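Long-range contact in listeria nuclear targeted protein A (Listeria monocytogenes, PDB 4CIH), which relieves the repression of interferon-stimulated genes in the infected host cell by blocking recruitment of the chromatin repressor BAHD1 to them: residues A[84-89]-A[130-135]. The protein carries 2 engineered substitutions. Sequence-based numbering, arbitrary orientation.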
loop_
_atom_site.group_PDB
_atom_site.type_symbol
_atom_site.label_atom_id
_atom_site.label_comp_id
_atom_site.label_asym_id
_atom_site.label_seq_id
_atom_site.Cartn_x
_atom_site.Cartn_y
_atom_site.Cartn_z
ATOM N N LYS A 84 0.366 10.908 -6.757
ATOM C CA LYS A 84 -0.920 11.394 -6.221
ATOM C C LYS A 84 -1.826 10.212 -6.006
ATOM O O LYS A 84 -2.496 10.105 -4.983
ATOM C CB LYS A 84 -1.566 12.378 -7.208
ATOM C CG LYS A 84 -3.044 12.593 -6.961
ATOM C CD LYS A 84 -3.578 13.724 -7.828
ATOM C CE LYS A 84 -5.084 13.757 -7.763
ATOM N NZ LYS A 84 -5.623 13.622 -9.150
ATOM N N ILE A 85 -1.831 9.321 -6.990
ATOM C CA ILE A 85 -2.525 8.060 -6.873
ATOM C C ILE A 85 -1.785 7.160 -5.890
ATOM O O ILE A 85 -2.364 6.738 -4.883
ATOM C CB ILE A 85 -2.684 7.376 -8.242
ATOM C CG1 ILE A 85 -3.515 6.105 -8.122
ATOM C CG2 ILE A 85 -1.340 7.077 -8.878
ATOM C CD1 ILE A 85 -4.908 6.261 -8.667
ATOM N N PHE A 86 -0.513 6.879 -6.157
ATOM C CA PHE A 86 0.239 5.944 -5.315
ATOM C C PHE A 86 0.114 6.302 -3.836
ATOM O O PHE A 86 0.067 5.432 -2.993
ATOM C CB PHE A 86 1.695 5.911 -5.768
ATOM C CG PHE A 86 2.624 5.185 -4.835
ATOM C CD1 PHE A 86 3.022 5.762 -3.627
ATOM C CD2 PHE A 86 3.174 3.969 -5.206
ATOM C CE1 PHE A 86 3.899 5.107 -2.790
ATOM C CE2 PHE A 86 4.034 3.301 -4.375
ATOM C CZ PHE A 86 4.400 3.866 -3.160
ATOM N N LYS A 87 -0.012 7.581 -3.527
ATOM C CA LYS A 87 -0.194 8.011 -2.137
ATOM C C LYS A 87 -1.559 7.555 -1.701
ATOM O O LYS A 87 -1.721 6.993 -0.603
ATOM C CB LYS A 87 -0.026 9.540 -1.950
ATOM C CG LYS A 87 0.955 9.919 -0.820
ATOM C CD LYS A 87 0.890 11.386 -0.342
ATOM C CE LYS A 87 0.894 11.466 1.175
ATOM N NZ LYS A 87 -0.089 12.418 1.789
ATOM N N GLU A 88 -2.541 7.749 -2.567
ATOM C CA GLU A 88 -3.900 7.318 -2.253
ATOM C C GLU A 88 -4.054 5.770 -2.239
ATOM O O GLU A 88 -4.708 5.234 -1.354
ATOM C CB GLU A 88 -4.922 7.923 -3.231
ATOM C CG GLU A 88 -5.537 9.307 -2.934
ATOM C CD GLU A 88 -5.959 9.915 -4.266
ATOM O OE1 GLU A 88 -5.868 9.119 -5.212
ATOM O OE2 GLU A 88 -6.315 11.118 -4.411
ATOM N N TRP A 89 -3.512 5.094 -3.257
ATOM C CA TRP A 89 -3.488 3.611 -3.409
ATOM C C TRP A 89 -2.745 2.840 -2.261
ATOM O O TRP A 89 -3.294 1.909 -1.668
ATOM C CB TRP A 89 -2.860 3.300 -4.790
ATOM C CG TRP A 89 -2.809 1.858 -5.219
ATOM C CD1 TRP A 89 -3.758 1.185 -5.918
ATOM C CD2 TRP A 89 -1.742 0.925 -4.980
ATOM N NE1 TRP A 89 -3.366 -0.116 -6.101
ATOM C CE2 TRP A 89 -2.136 -0.300 -5.530
ATOM C CE3 TRP A 89 -0.495 1.015 -4.350
ATOM C CZ2 TRP A 89 -1.318 -1.428 -5.501
ATOM C CZ3 TRP A 89 0.296 -0.090 -4.296
ATOM C CH2 TRP A 89 -0.112 -1.310 -4.867
ATOM N N ASN A 130 -6.406 0.633 -11.121
ATOM C CA ASN A 130 -6.439 0.910 -12.542
ATOM C C ASN A 130 -5.650 2.152 -12.873
ATOM O O ASN A 130 -4.987 2.229 -13.902
ATOM C CB ASN A 130 -7.866 1.134 -13.020
ATOM C CG ASN A 130 -8.465 -0.084 -13.668
ATOM O OD1 ASN A 130 -7.825 -1.137 -13.798
ATOM N ND2 ASN A 130 -9.721 0.041 -14.056
ATOM N N LYS A 131 -5.775 3.158 -12.038
ATOM C CA LYS A 131 -5.037 4.398 -12.264
ATOM C C LYS A 131 -3.561 4.258 -11.953
ATOM O O LYS A 131 -2.703 4.810 -12.672
ATOM C CB LYS A 131 -5.671 5.546 -11.488
ATOM C CG LYS A 131 -6.898 6.111 -12.187
ATOM C CD LYS A 131 -7.293 7.519 -11.733
ATOM C CE LYS A 131 -8.159 8.197 -12.787
ATOM N NZ LYS A 131 -9.004 9.278 -12.201
ATOM N N LEU A 132 -3.238 3.502 -10.911
ATOM C CA LEU A 132 -1.814 3.337 -10.544
ATOM C C LEU A 132 -1.139 2.586 -11.659
ATOM O O LEU A 132 -0.006 2.918 -12.065
ATOM C CB LEU A 132 -1.632 2.550 -9.249
ATOM C CG LEU A 132 -0.230 2.702 -8.631
ATOM C CD1 LEU A 132 -0.050 1.828 -7.418
ATOM C CD2 LEU A 132 0.864 2.359 -9.630
ATOM N N GLN A 133 -1.887 1.595 -12.151
ATOM C CA GLN A 133 -1.466 0.664 -13.173
ATOM C C GLN A 133 -1.250 1.384 -14.488
ATOM O O GLN A 133 -0.248 1.186 -15.137
ATOM C CB GLN A 133 -2.516 -0.437 -13.355
ATOM C CG GLN A 133 -2.076 -1.504 -14.354
ATOM C CD GLN A 133 -0.632 -2.006 -14.107
ATOM O OE1 GLN A 133 -0.335 -2.633 -13.076
ATOM N NE2 GLN A 133 0.265 -1.673 -15.022
ATOM N N THR A 134 -2.202 2.206 -14.911
ATOM C CA THR A 134 -1.898 3.072 -16.049
ATOM C C THR A 134 -0.654 3.897 -15.716
ATOM O O THR A 134 0.402 3.752 -16.351
ATOM C CB THR A 134 -3.107 3.934 -16.450
ATOM O OG1 THR A 134 -4.141 3.065 -16.927
ATOM C CG2 THR A 134 -2.740 4.935 -17.551
ATOM N N ALA A 135 -0.764 4.676 -14.655
ATOM C CA ALA A 135 0.331 5.505 -14.129
ATOM C C ALA A 135 1.729 4.857 -14.152
ATOM O O ALA A 135 2.735 5.551 -14.309
ATOM C CB ALA A 135 -0.015 6.001 -12.704
#
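Leu132 sets its CD1 methyl over one face of the Trp89 indole, displaced toward the rim, and the two side chains cross at about a right angle. This is a CH-pi contact above the six-membered ring, although the carbons are modelled too close together for its detailed geometry to be trusted. Leu132 CD1 also lies 4.5 Å from Phe86 CD2, in an oblique approach. In the leucine, chi1 of -163° sets CG anti to the backbone N and chi2 of -175° extends CD1 onward to the Trp89 ring. Ile85 packs against the start of Leu132 and against Ala135: its CG1 is 3.8 Å from Leu132 N, and its CG2 reaches CB of Ala135 at 4.2 Å. LntA folds as a four-helical up-and-down bundle, and here the axes of segments 84-89 and 130-135, on helices 77-103 and 121-139, approach to 9.2 Å with directions 140° apart. Apolar side chains carry the contact, and no hydrogen bond joins the two segments. Phe86 continues inward to Leu16 and Ile63 of two further helices, while Trp89 also touches Leu145 near the chain's end. On the outer side, the aliphatic stem of Lys131 crosses the Ile85 side chain before its extended chain leads the ammonium group away.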